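Local coordinates for biofilm-associated surface protein (Staphylococcus aureus, PDB 7C7U) that takes part in biofilm formation as a cell-wall-anchored, calcium-binding surface protein that probably can switch to a functional amyloid, at residues R398-R401 / Q402-S406; G417-D420 / G421-V424; P489-E493 / G494-I498; T547-D550 / S551-V555. All coordinates share one frame; numbering follows the deposited sequence.

Interaction 1: R398-R401 / Q402-S406. With CA (calcium ion), chain E; CA (calcium ion), chain D.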
ATOM      1  N   ARG A 398      -0.106   0.626  -2.271  1.00 36.23           N
ATOM      2  CA  ARG A 398      -0.843  -0.634  -2.259  1.00 40.24           C
ATOM      3  C   ARG A 398      -0.269  -1.629  -3.254  1.00 38.14           C
ATOM      4  O   ARG A 398      -0.346  -2.836  -3.023  1.00 38.66           O
ATOM      5  CB  ARG A 398      -2.331  -0.398  -2.528  1.00 41.89           C
ATOM      6  CG  ARG A 398      -2.690  -0.090  -3.952  1.00 37.37           C
ATOM      7  CD  ARG A 398      -4.148   0.344  -4.021  1.00 43.03           C
ATOM      8  NE  ARG A 398      -4.328   1.654  -3.414  1.00 37.52           N
ATOM      9  CZ  ARG A 398      -5.486   2.132  -2.967  1.00 40.39           C
ATOM     10  NH1 ARG A 398      -6.606   1.416  -3.041  1.00 37.98           N
ATOM     11  NH2 ARG A 398      -5.514   3.336  -2.434  1.00 36.22           N
ATOM     12  N   TYR A 399       0.311  -1.154  -4.358  1.00 36.78           N
ATOM     13  CA  TYR A 399       1.011  -2.072  -5.250  1.00 40.38           C
ATOM     14  C   TYR A 399       2.201  -2.710  -4.550  1.00 37.78           C
ATOM     15  O   TYR A 399       2.401  -3.926  -4.647  1.00 43.38           O
ATOM     16  CB  TYR A 399       1.454  -1.352  -6.521  1.00 38.06           C
ATOM     17  CG  TYR A 399       2.104  -2.250  -7.550  1.00 38.75           C
ATOM     18  CD1 TYR A 399       3.473  -2.545  -7.490  1.00 36.66           C
ATOM     19  CD2 TYR A 399       1.360  -2.794  -8.589  1.00 41.58           C
ATOM     20  CE1 TYR A 399       4.071  -3.345  -8.429  1.00 42.76           C
ATOM     21  CE2 TYR A 399       1.963  -3.621  -9.539  1.00 44.35           C
ATOM     22  CZ  TYR A 399       3.316  -3.883  -9.456  1.00 40.26           C
ATOM     23  OH  TYR A 399       3.939  -4.697 -10.385  1.00 48.71           O
ATOM     24  N   GLU A 400       3.000  -1.912  -3.828  1.00 39.63           N
ATOM     25  CA  GLU A 400       4.168  -2.468  -3.140  1.00 40.02           C
ATOM     26  C   GLU A 400       3.742  -3.469  -2.078  1.00 45.40           C
ATOM     27  O   GLU A 400       4.358  -4.536  -1.933  1.00 41.07           O
ATOM     28  CB  GLU A 400       5.038  -1.362  -2.518  1.00 39.00           C
ATOM     29  CG  GLU A 400       5.682  -0.411  -3.536  1.00 35.28           C
ATOM     30  CD  GLU A 400       6.919   0.329  -3.014  1.00 39.88           C
ATOM     31  OE1 GLU A 400       7.980  -0.328  -2.806  1.00 37.02           O
ATOM     32  OE2 GLU A 400       6.852   1.577  -2.842  1.00 34.19           O
ATOM     33  N   ARG A 401       2.669  -3.156  -1.349  1.00 44.54           N
ATOM     34  CA  ARG A 401       2.195  -4.036  -0.290  1.00 43.46           C
ATOM     35  C   ARG A 401       1.644  -5.338  -0.855  1.00 45.38           C
ATOM     36  O   ARG A 401       1.914  -6.414  -0.314  1.00 47.94           O
ATOM     37  CB  ARG A 401       1.126  -3.322   0.538  1.00 47.32           C
ATOM     38  CG  ARG A 401       1.669  -2.604   1.751  1.00 46.23           C
ATOM     39  CD  ARG A 401       0.549  -2.218   2.706  1.00 48.06           C
ATOM     40  NE  ARG A 401      -0.462  -1.393   2.061  1.00 50.64           N
ATOM     41  CZ  ARG A 401      -0.444  -0.064   2.078  1.00 48.36           C
ATOM     42  NH1 ARG A 401       0.532   0.577   2.709  1.00 47.57           N
ATOM     43  NH2 ARG A 401      -1.396   0.622   1.465  1.00 47.40           N
ATOM     44  N   GLN A 402       0.872  -5.264  -1.941  1.00 43.64           N
ATOM     45  CA  GLN A 402       0.130  -6.425  -2.416  1.00 45.25           C
ATOM     46  C   GLN A 402       0.854  -7.216  -3.496  1.00 47.74           C
ATOM     47  O   GLN A 402       0.709  -8.441  -3.542  1.00 50.60           O
ATOM     48  CB  GLN A 402      -1.236  -6.004  -2.968  1.00 42.04           C
ATOM     49  CG  GLN A 402      -2.113  -5.235  -2.013  1.00 46.77           C
ATOM     50  CD  GLN A 402      -3.218  -4.497  -2.755  1.00 54.28           C
ATOM     51  OE1 GLN A 402      -3.355  -4.638  -3.977  1.00 57.45           O
ATOM     52  NE2 GLN A 402      -3.996  -3.682  -2.030  1.00 51.88           N
ATOM     53  N   LEU A 403       1.613  -6.552  -4.370  1.00 45.25           N
ATOM     54  CA  LEU A 403       2.209  -7.187  -5.545  1.00 44.84           C
ATOM     55  C   LEU A 403       3.707  -7.415  -5.374  1.00 44.53           C
ATOM     56  O   LEU A 403       4.153  -8.557  -5.255  1.00 49.59           O
ATOM     57  CB  LEU A 403       1.940  -6.348  -6.800  1.00 43.45           C
ATOM     58  CG  LEU A 403       0.699  -6.581  -7.646  1.00 51.83           C
ATOM     59  CD1 LEU A 403       0.793  -7.914  -8.361  1.00 50.83           C
ATOM     60  CD2 LEU A 403      -0.602  -6.466  -6.822  1.00 48.85           C
ATOM     61  N   SER A 404       4.507  -6.353  -5.391  1.00 43.77           N
ATOM     62  CA  SER A 404       5.955  -6.475  -5.424  1.00 43.88           C
ATOM     63  C   SER A 404       6.568  -6.874  -4.086  1.00 46.96           C
ATOM     64  O   SER A 404       7.683  -7.413  -4.076  1.00 42.89           O
ATOM     65  CB  SER A 404       6.564  -5.150  -5.896  1.00 43.55           C
ATOM     66  OG  SER A 404       6.456  -4.154  -4.893  1.00 39.85           O
ATOM     67  N   LEU A 405       5.876  -6.629  -2.972  1.00 38.73           N
ATOM     68  CA  LEU A 405       6.360  -6.837  -1.605  1.00 39.75           C
ATOM     69  C   LEU A 405       7.536  -5.942  -1.240  1.00 41.32           C
ATOM     70  O   LEU A 405       8.113  -6.096  -0.154  1.00 44.84           O
ATOM     71  CB  LEU A 405       6.730  -8.306  -1.342  1.00 42.87           C
ATOM     72  CG  LEU A 405       5.709  -9.319  -1.837  1.00 47.79           C
ATOM     73  CD1 LEU A 405       6.145 -10.739  -1.497  1.00 45.13           C
ATOM     74  CD2 LEU A 405       4.346  -9.000  -1.230  1.00 42.88           C
ATOM     75  N   SER A 406       7.901  -4.999  -2.102  1.00 37.23           N
ATOM     76  CA  SER A 406       8.895  -4.020  -1.725  1.00 37.71           C
ATOM     77  C   SER A 406       8.351  -3.120  -0.615  1.00 44.47           C
ATOM     78  O   SER A 406       7.149  -3.072  -0.339  1.00 41.59           O
ATOM     79  CB  SER A 406       9.310  -3.197  -2.941  1.00 40.16           C
ATOM     80  OG  SER A 406       8.203  -2.921  -3.781  1.00 45.05           O
TER
HETATM   81 CA    CA E1003       9.466   1.355  -2.378  1.00 38.19          CA
HETATM   82 CA    CA D1002       6.334   3.585  -3.690  1.00 38.28          CA
HETATM   83  O   HOH W   1      -2.888  -2.609   0.167  1.00 46.25           O
HETATM   84  O   HOH W   2       5.054   3.627  -1.464  1.00 37.20           O
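L403 lies over one face of the Y399 ring, its CB 3.8 Å from the ring centroid and only 7° off the normal, a CH-pi contact between neighbours one helical turn apart. The tyrosine reaches this place because its CG stands anti to the backbone N (chi1 -176°), which sets the ring beside the carbonyl carbon, where the L403 side chain can lie over it. L403 CG adds to the packing at 3.7 Å from Y399 CE2, the two side chains crossing at about a right angle, and S404 CB meets the ring obliquely. On another side of the helix E400 is extended beyond CG, and both its carboxylate oxygens bind calcium. OE1 and OE2 of E400 both bind one calcium, OE1 at 2.3 Å, while OE2 also binds the second calcium at 2.2 Å. E400 is the twelfth residue of an EF-hand-like DxDxDG loop that starts at D389, and with D391 and D393 it is shared between the two sites. S406 OG comes to 2.8 Å from E400 OE1, beside the metal, though where its proton points is not settled. At the helix end the turn widens to a pi-type: Y399 O takes both L403 N and S404 N, which arrive from opposite faces of the carbonyl plane, before L405 turns to positive phi. Q402 NE2 gives a 2.7 Å bond to a water that R401 NE also reaches, weakly, within the guanidinium plane; R401 NH1 is held by S23, and the R398 side chain touches L385 and L387 of strand 381-388.

Interaction 2: G417-D420 / G421-V424. With CA (calcium ion), chain F; CA (calcium ion), chain E; CA (calcium ion), chain G.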
ATOM      1  N   GLY A 417      21.043   0.581  -4.809  1.00 41.22           N
ATOM      2  CA  GLY A 417      21.181   1.780  -5.603  1.00 43.63           C
ATOM      3  C   GLY A 417      20.260   1.871  -6.801  1.00 42.91           C
ATOM      4  O   GLY A 417      20.188   2.936  -7.431  1.00 44.84           O
ATOM      5  N   LYS A 418      19.550   0.804  -7.134  1.00 36.29           N
ATOM      6  CA  LYS A 418      18.499   0.849  -8.139  1.00 40.34           C
ATOM      7  C   LYS A 418      17.153   0.951  -7.414  1.00 35.77           C
ATOM      8  O   LYS A 418      16.825   0.094  -6.581  1.00 34.08           O
ATOM      9  CB  LYS A 418      18.567  -0.393  -9.036  1.00 40.11           C
ATOM     10  CG  LYS A 418      19.882  -0.532  -9.852  1.00 38.34           C
ATOM     11  CD  LYS A 418      19.829  -1.757 -10.757  1.00 40.04           C
ATOM     12  CE  LYS A 418      19.805  -3.060  -9.959  1.00 42.54           C
ATOM     13  NZ  LYS A 418      19.537  -4.230 -10.834  1.00 38.78           N
ATOM     14  N   ASN A 419      16.373   1.990  -7.733  1.00 38.18           N
ATOM     15  CA  ASN A 419      15.111   2.219  -7.024  1.00 34.08           C
ATOM     16  C   ASN A 419      14.040   1.192  -7.427  1.00 37.47           C
ATOM     17  O   ASN A 419      14.048   0.639  -8.531  1.00 37.73           O
ATOM     18  CB  ASN A 419      14.611   3.651  -7.274  1.00 37.33           C
ATOM     19  CG  ASN A 419      15.487   4.706  -6.603  1.00 39.56           C
ATOM     20  OD1 ASN A 419      15.982   4.513  -5.483  1.00 38.27           O
ATOM     21  ND2 ASN A 419      15.685   5.831  -7.291  1.00 45.02           N
ATOM     22  N   ASP A 420      13.066   0.999  -6.522  1.00 40.69           N
ATOM     23  CA  ASP A 420      12.141  -0.135  -6.611  1.00 36.53           C
ATOM     24  C   ASP A 420      11.400  -0.174  -7.938  1.00 36.74           C
ATOM     25  O   ASP A 420      11.394  -1.204  -8.620  1.00 35.87           O
ATOM     26  CB  ASP A 420      11.142  -0.082  -5.460  1.00 36.14           C
ATOM     27  CG  ASP A 420      11.787  -0.363  -4.145  1.00 40.13           C
ATOM     28  OD1 ASP A 420      12.999  -0.671  -4.148  1.00 34.48           O
ATOM     29  OD2 ASP A 420      11.101  -0.325  -3.109  1.00 35.99           O
ATOM     30  N   GLY A 421      10.732   0.924  -8.305  1.00 36.75           N
ATOM     31  CA  GLY A 421      10.038   0.955  -9.585  1.00 34.87           C
ATOM     32  C   GLY A 421      10.966   0.722 -10.764  1.00 40.35           C
ATOM     33  O   GLY A 421      10.664  -0.067 -11.665  1.00 38.59           O
ATOM     34  N   ASP A 422      12.118   1.403 -10.773  1.00 39.84           N
ATOM     35  CA  ASP A 422      13.103   1.165 -11.823  1.00 40.35           C
ATOM     36  C   ASP A 422      13.437  -0.321 -11.922  1.00 33.88           C
ATOM     37  O   ASP A 422      13.448  -0.902 -13.012  1.00 34.59           O
ATOM     38  CB  ASP A 422      14.374   1.973 -11.542  1.00 39.63           C
ATOM     39  CG  ASP A 422      14.157   3.455 -11.667  1.00 41.05           C
ATOM     40  OD1 ASP A 422      13.326   3.863 -12.510  1.00 42.29           O
ATOM     41  OD2 ASP A 422      14.819   4.208 -10.919  1.00 41.66           O
ATOM     42  N   GLU A 423      13.652  -0.966 -10.783  1.00 30.72           N
ATOM     43  CA  GLU A 423      13.968  -2.390 -10.810  1.00 37.67           C
ATOM     44  C   GLU A 423      12.833  -3.206 -11.418  1.00 43.50           C
ATOM     45  O   GLU A 423      13.060  -4.041 -12.304  1.00 36.27           O
ATOM     46  CB  GLU A 423      14.304  -2.860  -9.399  1.00 40.12           C
ATOM     47  CG  GLU A 423      15.682  -2.348  -8.966  1.00 36.56           C
ATOM     48  CD  GLU A 423      16.412  -3.332  -8.109  1.00 39.17           C
ATOM     49  OE1 GLU A 423      16.515  -3.078  -6.887  1.00 36.90           O
ATOM     50  OE2 GLU A 423      16.872  -4.375  -8.652  1.00 39.84           O
ATOM     51  N   VAL A 424      11.596  -2.968 -10.973  1.00 34.57           N
ATOM     52  CA  VAL A 424      10.484  -3.751 -11.499  1.00 34.04           C
ATOM     53  C   VAL A 424      10.301  -3.474 -12.981  1.00 33.33           C
ATOM     54  O   VAL A 424      10.084  -4.396 -13.779  1.00 39.52           O
ATOM     55  CB  VAL A 424       9.193  -3.462 -10.708  1.00 36.12           C
ATOM     56  CG1 VAL A 424       7.975  -3.974 -11.474  1.00 40.18           C
ATOM     57  CG2 VAL A 424       9.267  -4.097  -9.337  1.00 35.50           C
TER
HETATM   58 CA    CA F1004      17.149  -1.643  -5.204  1.00 36.95          CA
HETATM   59 CA    CA E1003       9.466   1.355  -2.378  1.00 38.19          CA
HETATM   60 CA    CA G1005      17.752  -5.387  -6.627  1.00 40.03          CA
HETATM   61  O   HOH W   3      17.347   3.921  -9.998  1.00 36.62           O
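K418 and E423 are joined chiefly by a shared calcium, and by a weak salt bridge. In the metal shell, K418 O (2.2 Å) and E423 OE1 (2.3 Å) bind the same ion, with D412, D414 and D416 completing the site. These are the ligands of an EF-hand-like DxDxDG loop whose seventh residue, K418, gives its carbonyl and whose twelfth is the glutamate. A bend at chi2 (-145°) turns the E423 carboxylate so that both oxygens also hold a second calcium, OE2 at 2.4 Å. D420 OD2 lies 2.5 Å from a third calcium, one that also binds E400, and the D420 carboxylate has T413 as a further partner. Among the charged pairs, K418 NZ lies 3.4 Å from E423 OE2, the two chains crossing at about a right angle, with K418 CB packed on E423 CG; T429 is a stronger polar partner for both. Backbone hydrogen bonds begin the helix: E423 N to N419 O, at the N-cap, and V424 N to D420 O. A water accepts from N419 N and donates to D422 OD2 at 2.7 Å, tying the cap to the first turn; the D422 carboxylate also pairs with L351. With both oxygens of E423 on metal and OE1 bridging two ions, the carboxylate is most likely ionised, and losing calcium would probably leave several acidic groups close together, offset in part by K418.

Interaction 3: P489-E493 / G494-I498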
ATOM      1  N   PRO A 489      34.390 -26.688 -10.956  1.00 33.66           N
ATOM      2  CA  PRO A 489      35.677 -27.367 -11.194  1.00 34.55           C
ATOM      3  C   PRO A 489      36.828 -26.427 -10.882  1.00 33.06           C
ATOM      4  O   PRO A 489      36.662 -25.207 -10.769  1.00 36.81           O
ATOM      5  CB  PRO A 489      35.647 -27.701 -12.690  1.00 33.79           C
ATOM      6  CG  PRO A 489      34.221 -27.405 -13.154  1.00 35.58           C
ATOM      7  CD  PRO A 489      33.697 -26.375 -12.217  1.00 36.45           C
ATOM      8  N   ASN A 490      38.010 -27.007 -10.720  1.00 34.01           N
ATOM      9  CA  ASN A 490      39.210 -26.210 -10.888  1.00 35.27           C
ATOM     10  C   ASN A 490      39.110 -25.548 -12.251  1.00 33.55           C
ATOM     11  O   ASN A 490      39.020 -26.228 -13.274  1.00 35.61           O
ATOM     12  CB  ASN A 490      40.470 -27.086 -10.786  1.00 36.49           C
ATOM     13  CG  ASN A 490      40.780 -27.531  -9.344  1.00 38.66           C
ATOM     14  OD1 ASN A 490      40.234 -27.002  -8.374  1.00 39.36           O
ATOM     15  ND2 ASN A 490      41.683 -28.486  -9.210  1.00 36.26           N
ATOM     16  N   SER A 491      39.046 -24.227 -12.268  1.00 31.08           N
ATOM     17  CA  SER A 491      38.598 -23.527 -13.460  1.00 33.07           C
ATOM     18  C   SER A 491      39.686 -22.640 -14.059  1.00 36.07           C
ATOM     19  O   SER A 491      40.643 -22.263 -13.371  1.00 35.70           O
ATOM     20  CB  SER A 491      37.351 -22.692 -13.126  1.00 33.73           C
ATOM     21  OG  SER A 491      36.208 -23.547 -12.969  1.00 31.85           O
ATOM     22  N   PRO A 492      39.584 -22.310 -15.349  1.00 34.93           N
ATOM     23  CA  PRO A 492      40.563 -21.395 -15.959  1.00 35.12           C
ATOM     24  C   PRO A 492      40.539 -20.012 -15.321  1.00 37.33           C
ATOM     25  O   PRO A 492      39.494 -19.518 -14.882  1.00 35.96           O
ATOM     26  CB  PRO A 492      40.132 -21.338 -17.432  1.00 36.65           C
ATOM     27  CG  PRO A 492      39.353 -22.619 -17.656  1.00 35.07           C
ATOM     28  CD  PRO A 492      38.679 -22.913 -16.345  1.00 35.72           C
ATOM     29  N   GLU A 493      41.704 -19.375 -15.280  1.00 35.14           N
ATOM     30  CA  GLU A 493      41.760 -18.017 -14.757  1.00 37.53           C
ATOM     31  C   GLU A 493      40.915 -17.096 -15.629  1.00 35.89           C
ATOM     32  O   GLU A 493      40.725 -17.338 -16.829  1.00 37.80           O
ATOM     33  CB  GLU A 493      43.205 -17.488 -14.699  1.00 39.15           C
ATOM     34  CG  GLU A 493      43.584 -16.664 -15.917  1.00 42.20           C
ATOM     35  CD  GLU A 493      45.049 -16.218 -15.944  1.00 50.22           C
ATOM     36  OE1 GLU A 493      45.661 -16.026 -14.861  1.00 48.43           O
ATOM     37  OE2 GLU A 493      45.585 -16.064 -17.065  1.00 52.18           O
ATOM     38  N   GLY A 494      40.408 -16.037 -15.023  1.00 35.18           N
ATOM     39  CA  GLY A 494      39.688 -15.030 -15.780  1.00 36.99           C
ATOM     40  C   GLY A 494      38.620 -14.362 -14.937  1.00 37.17           C
ATOM     41  O   GLY A 494      38.491 -14.598 -13.737  1.00 36.08           O
ATOM     42  N   THR A 495      37.861 -13.497 -15.606  1.00 38.26           N
ATOM     43  CA  THR A 495      36.756 -12.784 -14.974  1.00 38.09           C
ATOM     44  C   THR A 495      35.488 -13.609 -15.119  1.00 32.98           C
ATOM     45  O   THR A 495      35.112 -13.990 -16.231  1.00 36.10           O
ATOM     46  CB  THR A 495      36.562 -11.401 -15.605  1.00 39.54           C
ATOM     47  OG1 THR A 495      37.744 -10.618 -15.422  1.00 37.24           O
ATOM     48  CG2 THR A 495      35.382 -10.676 -14.970  1.00 39.24           C
ATOM     49  N   TYR A 496      34.837 -13.877 -13.990  1.00 32.93           N
ATOM     50  CA  TYR A 496      33.608 -14.650 -13.924  1.00 35.43           C
ATOM     51  C   TYR A 496      32.473 -13.786 -13.385  1.00 38.72           C
ATOM     52  O   TYR A 496      32.702 -12.796 -12.685  1.00 35.25           O
ATOM     53  CB  TYR A 496      33.792 -15.885 -13.029  1.00 36.00           C
ATOM     54  CG  TYR A 496      34.633 -16.959 -13.660  1.00 36.07           C
ATOM     55  CD1 TYR A 496      36.003 -16.769 -13.873  1.00 37.64           C
ATOM     56  CD2 TYR A 496      34.064 -18.159 -14.059  1.00 35.89           C
ATOM     57  CE1 TYR A 496      36.795 -17.775 -14.474  1.00 35.36           C
ATOM     58  CE2 TYR A 496      34.828 -19.162 -14.653  1.00 33.30           C
ATOM     59  CZ  TYR A 496      36.193 -18.955 -14.861  1.00 36.34           C
ATOM     60  OH  TYR A 496      36.937 -19.948 -15.451  1.00 36.09           O
ATOM     61  N   THR A 497      31.243 -14.170 -13.727  1.00 37.42           N
ATOM     62  CA  THR A 497      30.037 -13.531 -13.210  1.00 40.86           C
ATOM     63  C   THR A 497      29.417 -14.411 -12.134  1.00 41.45           C
ATOM     64  O   THR A 497      29.284 -15.625 -12.327  1.00 38.86           O
ATOM     65  CB  THR A 497      29.006 -13.295 -14.317  1.00 39.90           C
ATOM     66  OG1 THR A 497      29.595 -12.529 -15.369  1.00 41.77           O
ATOM     67  CG2 THR A 497      27.764 -12.578 -13.773  1.00 38.27           C
ATOM     68  N   ILE A 498      29.043 -13.800 -11.009  1.00 35.02           N
ATOM     69  CA  ILE A 498      28.177 -14.439 -10.026  1.00 35.25           C
ATOM     70  C   ILE A 498      26.795 -13.829 -10.222  1.00 40.18           C
ATOM     71  O   ILE A 498      26.605 -12.619 -10.026  1.00 37.07           O
ATOM     72  CB  ILE A 498      28.690 -14.273  -8.583  1.00 33.50           C
ATOM     73  CG1 ILE A 498      27.670 -14.845  -7.585  1.00 35.35           C
ATOM     74  CG2 ILE A 498      29.091 -12.839  -8.248  1.00 34.36           C
ATOM     75  CD1 ILE A 498      27.447 -16.361  -7.751  1.00 37.11           C
TER
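Y496 points its phenol back across the bend toward P492, the hydroxyl giving a 2.7 Å hydrogen bond to P492 O. The carbonyl receives it at a C=O...donor angle of 132°, with the donor tilted 18° from its plane, and lies at the edge of the ring. With CG beside the backbone N (chi1 -73°), the ring is carried back along the chain, and it crosses the P492 side chain at about a right angle. P492 CD and S491 CB each touch Y496 OH at 3.6 Å, so the hydroxyl is bordered by the chain it bonds. G494 O lies in the plane of the ring at its edge. This is a tyrosine corner, a Tyr bonded to the backbone four residues earlier, here with the proline at that position and glycine two before the Tyr; the G494 backbone angles suit only glycine. S491 OG braces the loop with a 2.8 Å bond to P489 O, from above the carbonyl plane. The corner leads from the loop after strand 483-487 into strand 494-501, which runs between strands 462-466 and 509-516, and the buried Y496 side chain touches V465 and I515.

Interaction 4: T547-D550 / S551-V555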
ATOM      1  N   THR A 547      42.440 -13.233   8.919  1.00 52.55           N
ATOM      2  CA  THR A 547      42.418 -12.524  10.193  1.00 51.68           C
ATOM      3  C   THR A 547      41.603 -11.249  10.036  1.00 52.49           C
ATOM      4  O   THR A 547      41.816 -10.486   9.089  1.00 54.34           O
ATOM      5  CB  THR A 547      43.843 -12.202  10.654  1.00 55.27           C
ATOM      6  OG1 THR A 547      44.612 -13.412  10.696  1.00 54.56           O
ATOM      7  CG2 THR A 547      43.835 -11.555  12.032  1.00 55.56           C
ATOM      8  N   VAL A 548      40.668 -11.025  10.955  1.00 57.22           N
ATOM      9  CA  VAL A 548      39.752  -9.887  10.900  1.00 53.98           C
ATOM     10  C   VAL A 548      40.123  -8.907  12.002  1.00 54.80           C
ATOM     11  O   VAL A 548      40.274  -9.298  13.165  1.00 57.35           O
ATOM     12  CB  VAL A 548      38.284 -10.329  11.038  1.00 53.66           C
ATOM     13  CG1 VAL A 548      37.363  -9.115  10.976  1.00 55.45           C
ATOM     14  CG2 VAL A 548      37.926 -11.327   9.942  1.00 50.74           C
ATOM     15  N   THR A 549      40.259  -7.636  11.634  1.00 55.20           N
ATOM     16  CA  THR A 549      40.564  -6.569  12.574  1.00 60.66           C
ATOM     17  C   THR A 549      39.546  -5.449  12.407  1.00 61.59           C
ATOM     18  O   THR A 549      38.962  -5.276  11.334  1.00 58.32           O
ATOM     19  CB  THR A 549      41.990  -6.012  12.366  1.00 60.71           C
ATOM     20  OG1 THR A 549      42.053  -5.293  11.127  1.00 59.65           O
ATOM     21  CG2 THR A 549      43.021  -7.138  12.343  1.00 61.15           C
ATOM     22  N   ASP A 550      39.327  -4.693  13.481  1.00 65.84           N
ATOM     23  CA  ASP A 550      38.466  -3.522  13.409  1.00 67.38           C
ATOM     24  C   ASP A 550      39.300  -2.310  12.997  1.00 68.40           C
ATOM     25  O   ASP A 550      40.473  -2.430  12.626  1.00 69.17           O
ATOM     26  CB  ASP A 550      37.735  -3.294  14.735  1.00 69.76           C
ATOM     27  CG  ASP A 550      38.672  -3.268  15.937  1.00 72.20           C
ATOM     28  OD1 ASP A 550      38.383  -3.984  16.922  1.00 73.61           O
ATOM     29  OD2 ASP A 550      39.701  -2.556  15.898  1.00 71.88           O
ATOM     30  N   SER A 551      38.703  -1.117  13.068  1.00 65.43           N
ATOM     31  CA  SER A 551      39.415   0.097  12.684  1.00 69.90           C
ATOM     32  C   SER A 551      40.610   0.397  13.585  1.00 69.27           C
ATOM     33  O   SER A 551      41.460   1.210  13.206  1.00 66.61           O
ATOM     34  CB  SER A 551      38.453   1.292  12.670  1.00 66.12           C
ATOM     35  OG  SER A 551      37.476   1.181  13.691  1.00 65.56           O
ATOM     36  N   ASN A 552      40.707  -0.249  14.748  1.00 68.16           N
ATOM     37  CA  ASN A 552      41.828  -0.072  15.662  1.00 71.89           C
ATOM     38  C   ASN A 552      42.811  -1.237  15.595  1.00 72.32           C
ATOM     39  O   ASN A 552      43.628  -1.407  16.506  1.00 72.70           O
ATOM     40  CB  ASN A 552      41.313   0.099  17.095  1.00 74.83           C
ATOM     41  CG  ASN A 552      40.382   1.299  17.253  1.00 78.11           C
ATOM     42  OD1 ASN A 552      40.661   2.394  16.755  1.00 73.99           O
ATOM     43  ND2 ASN A 552      39.262   1.089  17.938  1.00 75.55           N
ATOM     44  N   ASN A 553      42.728  -2.054  14.545  1.00 69.35           N
ATOM     45  CA  ASN A 553      43.614  -3.186  14.281  1.00 71.85           C
ATOM     46  C   ASN A 553      43.562  -4.250  15.369  1.00 70.28           C
ATOM     47  O   ASN A 553      44.418  -5.144  15.399  1.00 72.32           O
ATOM     48  CB  ASN A 553      45.064  -2.733  14.064  1.00 69.35           C
ATOM     49  CG  ASN A 553      45.174  -1.604  13.062  1.00 73.87           C
ATOM     50  OD1 ASN A 553      45.655  -0.514  13.384  1.00 76.22           O
ATOM     51  ND2 ASN A 553      44.719  -1.857  11.837  1.00 71.84           N
ATOM     52  N   ASN A 554      42.567  -4.201  16.247  1.00 73.18           N
ATOM     53  CA  ASN A 554      42.401  -5.251  17.242  1.00 73.75           C
ATOM     54  C   ASN A 554      41.992  -6.542  16.547  1.00 67.73           C
ATOM     55  O   ASN A 554      40.990  -6.578  15.825  1.00 69.08           O
ATOM     56  CB  ASN A 554      41.361  -4.835  18.281  1.00 72.97           C
ATOM     57  CG  ASN A 554      41.822  -3.659  19.126  1.00 75.67           C
ATOM     58  OD1 ASN A 554      41.302  -2.546  19.003  1.00 74.11           O
ATOM     59  ND2 ASN A 554      42.808  -3.899  19.985  1.00 72.62           N
ATOM     60  N   VAL A 555      42.776  -7.596  16.744  1.00 69.64           N
ATOM     61  CA  VAL A 555      42.467  -8.886  16.148  1.00 67.11           C
ATOM     62  C   VAL A 555      41.221  -9.440  16.826  1.00 63.25           C
ATOM     63  O   VAL A 555      41.276  -9.920  17.963  1.00 64.55           O
ATOM     64  CB  VAL A 555      43.660  -9.855  16.263  1.00 65.69           C
ATOM     65  CG1 VAL A 555      43.288 -11.226  15.728  1.00 63.83           C
ATOM     66  CG2 VAL A 555      44.867  -9.298  15.523  1.00 64.20           C
TER
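D550 OD2 takes N552 N at 2.8 Å, on the anti side of the carboxylate and 16° out of its plane, which makes an Asx turn. The same oxygen receives a weak bond from N554 N at 3.3 Å, so one carboxylate oxygen gathers two backbone N-H groups of the loop. The group can reach them because its CG stands between the backbone N and the carbonyl carbon (chi1 52°), folding the side chain over the turn. D550 OD1 rests 3.4 Å from N554 CB; the carboxylate and the N554 amide are turned 64° apart. D550 O completes the type I turn by accepting N553 N at 3.0 Å. N553, with positive phi, then forms a G1 bulge, and D550 N closes the loop with a weak bond to N554 O: together a 3:5 beta hairpin. N554 O also receives a CA-H...O contact from T549 CA at 3.3 Å. One step further out, T549 and V555 face each other as an antiparallel non-hydrogen-bonded pair, T549 CB lying 3.8 Å from N553 CA. Beyond it, T547 CG2 touches V555 CG1 at 3.8 Å, a methyl contact that continues the side of T549 and V555. Strand 545-550 is fixed from its other edge by strand 581-588, to which T547 and T549 make backbone hydrogen bonds through T585 and T583, while V548 is bonded to L556 and G557 of strand 555-560, an edge strand of this sheet.

In the fold
The four contacts follow one another along the chain. Interactions 1 and 2 lie on consecutive short helices, 397-404 and 420-427, with centres 13 Å apart, and they touch: E400 and D420 bind the same calcium, and S406 packs on D420. This string of four calciums, bound by two successive EF-hand-like loops, links the beta-rich N-terminal part to the C-terminal sheets, consistent with a joint whose rigidity depends on calcium. The nearest atoms of interactions 2 and 3 are about 11 Å apart; interaction 3 lies in the sheet that holds strand 494-501, and E509 of the adjacent strand 509-516 also binds calcium. Interaction 4, centre about 31 Å from that of interaction 3, belongs to the separate last sheet.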